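Local coordinates for protein putative polyketide synthase (Brevibacillus brevis, PDB 5HU7) that probably catalyses the dehydration of beta-hydroxyacyl intermediates as the dehydratase domain of a trans-AT polyketide synthase, at residues A259-S264 / L276-C281. Residues are numbered along the deposited sequence; the frame is centred on the assembly and turned at random.
Sequences ALIRFS and LDIELC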
ATOM      1  N   ALA A 259      24.557 -13.907  20.756  1.00 64.24           N
ATOM      2  CA  ALA A 259      24.548 -14.688  19.529  1.00 60.27           C
ATOM      3  C   ALA A 259      25.476 -15.881  19.736  1.00 61.99           C
ATOM      4  O   ALA A 259      26.628 -15.696  20.102  1.00 61.74           O
ATOM      5  CB  ALA A 259      25.032 -13.844  18.353  1.00 59.52           C
ATOM      6  N   LEU A 260      24.957 -17.090  19.596  1.00 61.89           N
ATOM      7  CA  LEU A 260      25.749 -18.312  19.669  1.00 62.61           C
ATOM      8  C   LEU A 260      26.011 -18.703  18.227  1.00 64.61           C
ATOM      9  O   LEU A 260      25.060 -18.844  17.484  1.00 61.71           O
ATOM     10  CB  LEU A 260      24.998 -19.425  20.386  1.00 62.80           C
ATOM     11  CG  LEU A 260      25.728 -20.782  20.484  1.00 67.45           C
ATOM     12  CD1 LEU A 260      26.952 -20.690  21.333  1.00 70.31           C
ATOM     13  CD2 LEU A 260      24.826 -21.821  21.037  1.00 66.89           C
ATOM     14  N   ILE A 261      27.280 -18.805  17.816  1.00 64.06           N
ATOM     15  CA  ILE A 261      27.633 -19.117  16.438  1.00 64.55           C
ATOM     16  C   ILE A 261      28.406 -20.419  16.445  1.00 74.45           C
ATOM     17  O   ILE A 261      29.329 -20.586  17.239  1.00 75.87           O
ATOM     18  CB  ILE A 261      28.477 -17.983  15.783  1.00 68.15           C
ATOM     19  CG1 ILE A 261      27.766 -16.607  15.842  1.00 68.74           C
ATOM     20  CG2 ILE A 261      28.816 -18.330  14.331  1.00 69.29           C
ATOM     21  CD1 ILE A 261      28.727 -15.456  15.904  1.00 77.33           C
ATOM     22  N   ARG A 262      28.047 -21.315  15.521  1.00 73.21           N
ATOM     23  CA  ARG A 262      28.654 -22.631  15.349  1.00 74.24           C
ATOM     24  C   ARG A 262      28.769 -22.909  13.854  1.00 76.00           C
ATOM     25  O   ARG A 262      28.119 -22.250  13.035  1.00 73.15           O
ATOM     26  CB  ARG A 262      27.704 -23.723  15.907  1.00 78.69           C
ATOM     27  CG  ARG A 262      27.431 -23.712  17.411  1.00 95.48           C
ATOM     28  CD  ARG A 262      26.513 -24.885  17.736  1.00103.82           C
ATOM     29  NE  ARG A 262      26.006 -24.925  19.120  1.00104.97           N
ATOM     30  CZ  ARG A 262      26.655 -25.407  20.181  1.00123.09           C
ATOM     31  NH1 ARG A 262      27.899 -25.867  20.059  1.00115.37           N
ATOM     32  NH2 ARG A 262      26.072 -25.413  21.381  1.00108.76           N
ATOM     33  N   PHE A 263      29.496 -23.958  13.512  1.00 74.57           N
ATOM     34  CA  PHE A 263      29.548 -24.460  12.139  1.00 74.50           C
ATOM     35  C   PHE A 263      28.367 -25.398  12.011  1.00 79.26           C
ATOM     36  O   PHE A 263      28.095 -26.155  12.950  1.00 76.77           O
ATOM     37  CB  PHE A 263      30.807 -25.271  11.866  1.00 78.67           C
ATOM     38  CG  PHE A 263      32.033 -24.424  11.775  1.00 80.81           C
ATOM     39  CD1 PHE A 263      32.261 -23.629  10.653  1.00 82.74           C
ATOM     40  CD2 PHE A 263      32.952 -24.391  12.824  1.00 84.03           C
ATOM     41  CE1 PHE A 263      33.385 -22.810  10.584  1.00 84.73           C
ATOM     42  CE2 PHE A 263      34.092 -23.612  12.734  1.00 88.40           C
ATOM     43  CZ  PHE A 263      34.299 -22.818  11.615  1.00 86.19           C
ATOM     44  N   SER A 264      27.675 -25.360  10.855  1.00 79.00           N
ATOM     45  CA  SER A 264      26.522 -26.236  10.598  1.00 79.68           C
ATOM     46  C   SER A 264      27.035 -27.658  10.347  1.00 88.50           C
ATOM     47  O   SER A 264      28.107 -27.817   9.751  1.00 90.52           O
ATOM     48  CB  SER A 264      25.694 -25.704   9.426  1.00 79.99           C
ATOM     49  OG  SER A 264      26.299 -25.997   8.181  1.00 88.56           O
ATOM     50  N   LEU A 276      27.279 -21.695   8.563  1.00 63.59           N
ATOM     51  CA  LEU A 276      27.048 -21.496   9.984  1.00 61.40           C
ATOM     52  C   LEU A 276      25.623 -21.636  10.455  1.00 61.30           C
ATOM     53  O   LEU A 276      24.675 -21.404   9.704  1.00 60.61           O
ATOM     54  CB  LEU A 276      27.522 -20.087  10.378  1.00 60.23           C
ATOM     55  CG  LEU A 276      28.916 -19.714   9.937  1.00 67.18           C
ATOM     56  CD1 LEU A 276      29.180 -18.295  10.206  1.00 67.56           C
ATOM     57  CD2 LEU A 276      29.969 -20.582  10.653  1.00 71.18           C
ATOM     58  N   ASP A 277      25.494 -21.947  11.749  1.00 56.84           N
ATOM     59  CA  ASP A 277      24.252 -21.945  12.492  1.00 55.63           C
ATOM     60  C   ASP A 277      24.400 -20.809  13.527  1.00 60.73           C
ATOM     61  O   ASP A 277      25.430 -20.739  14.198  1.00 60.25           O
ATOM     62  CB  ASP A 277      24.015 -23.268  13.184  1.00 57.57           C
ATOM     63  CG  ASP A 277      23.744 -24.439  12.253  1.00 77.78           C
ATOM     64  OD1 ASP A 277      23.561 -24.202  11.012  1.00 77.84           O
ATOM     65  OD2 ASP A 277      23.622 -25.581  12.763  1.00 80.58           O
ATOM     66  N   ILE A 278      23.416 -19.887  13.581  1.00 57.30           N
ATOM     67  CA  ILE A 278      23.418 -18.745  14.478  1.00 56.45           C
ATOM     68  C   ILE A 278      22.122 -18.736  15.252  1.00 61.75           C
ATOM     69  O   ILE A 278      21.052 -18.728  14.645  1.00 62.10           O
ATOM     70  CB  ILE A 278      23.614 -17.414  13.708  1.00 58.82           C
ATOM     71  CG1 ILE A 278      24.904 -17.457  12.886  1.00 59.68           C
ATOM     72  CG2 ILE A 278      23.649 -16.206  14.667  1.00 59.90           C
ATOM     73  CD1 ILE A 278      25.179 -16.222  12.049  1.00 66.66           C
ATOM     74  N   GLU A 279      22.221 -18.679  16.585  1.00 58.74           N
ATOM     75  CA  GLU A 279      21.085 -18.558  17.482  1.00 59.05           C
ATOM     76  C   GLU A 279      21.220 -17.231  18.219  1.00 63.67           C
ATOM     77  O   GLU A 279      22.279 -16.948  18.782  1.00 63.77           O
ATOM     78  CB  GLU A 279      21.026 -19.735  18.455  1.00 62.10           C
ATOM     79  CG  GLU A 279      20.383 -20.932  17.788  1.00 78.51           C
ATOM     80  CD  GLU A 279      20.849 -22.296  18.243  1.00103.29           C
ATOM     81  OE1 GLU A 279      22.076 -22.521  18.304  1.00 99.66           O
ATOM     82  OE2 GLU A 279      19.987 -23.161  18.494  1.00108.69           O
ATOM     83  N   LEU A 280      20.166 -16.417  18.182  1.00 59.86           N
ATOM     84  CA  LEU A 280      20.127 -15.109  18.790  1.00 60.63           C
ATOM     85  C   LEU A 280      19.127 -15.191  19.923  1.00 64.90           C
ATOM     86  O   LEU A 280      17.980 -15.517  19.673  1.00 64.00           O
ATOM     87  CB  LEU A 280      19.692 -14.062  17.750  1.00 59.28           C
ATOM     88  CG  LEU A 280      20.530 -14.012  16.474  1.00 63.31           C
ATOM     89  CD1 LEU A 280      19.999 -12.972  15.529  1.00 64.91           C
ATOM     90  CD2 LEU A 280      21.992 -13.679  16.772  1.00 65.40           C
ATOM     91  N   CYS A 281      19.564 -14.937  21.167  1.00 62.45           N
ATOM     92  CA  CYS A 281      18.705 -15.026  22.328  1.00 64.21           C
ATOM     93  C   CYS A 281      18.778 -13.780  23.198  1.00 68.61           C
ATOM     94  O   CYS A 281      19.618 -12.903  22.986  1.00 67.27           O
ATOM     95  CB  CYS A 281      19.090 -16.266  23.121  1.00 66.13           C
ATOM     96  SG  CYS A 281      20.692 -16.124  23.953  1.00 71.07           S
TER
HETATM   97  O   HOH W   1      24.370 -21.853  17.084  1.00 74.02           O
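The ring of Phe-263 meets Leu-276 obliquely, CD1 lying 3.8 Å from CD2 of the leucine; the two side chains run side by side, and Leu-223 of helix 212-227 also touches the phenylalanine. The carboxylate of Asp-277 lies against Ser-264, its OD1 3.1 Å from the serine CB, while the same oxygen accepts a hydrogen bond from the backbone N of Gly-293 on the next strand. With an alanine here, the N-H of Gly-293 would probably lose its acceptor and Ser-264 the carboxylate packed on it. The side chain of Glu-279 runs alongside that of Leu-260, OE1 3.9 Å from CD2. Bent at chi2 (149°), its chain brings OE1 to a water that bridges to Leu-260 O, while OE2 forms a salt bridge with Arg-290, so both oxygens of this buried acid have partners. On this same face NE of Arg-262 stays 4.7 Å from Glu-279 OE1, too far for a salt bridge; the two arginines, Arg-290 above all, would probably favour the ionised acid.

Beneath these side chains the backbones pair in antiparallel register. Leu-260 and Glu-279 exchange two hydrogen bonds, as do Arg-262 and Asp-277, with Leu-260 N 2.8 Å from Glu-279 O. CA-H...O contacts reinforce the ladder, among them Ile-278 CA to Leu-260 O. On the opposite face Ala-259, Ile-261, Ile-278 and Leu-280 form an apolar surface, where Ala-259 CB sits 3.4 Å from Leu-280 CD2; CD1 of Leu-276 reaches Ile-261 CG2 at 4.1 Å. Ala-259 and Ile-261 also touch helix 212-227. With strands 188-193 and 287-298 flanking the pair, this antiparallel sheet packed on a long helix is characteristic of one half of the double-hotdog fold of polyketide synthase dehydratases.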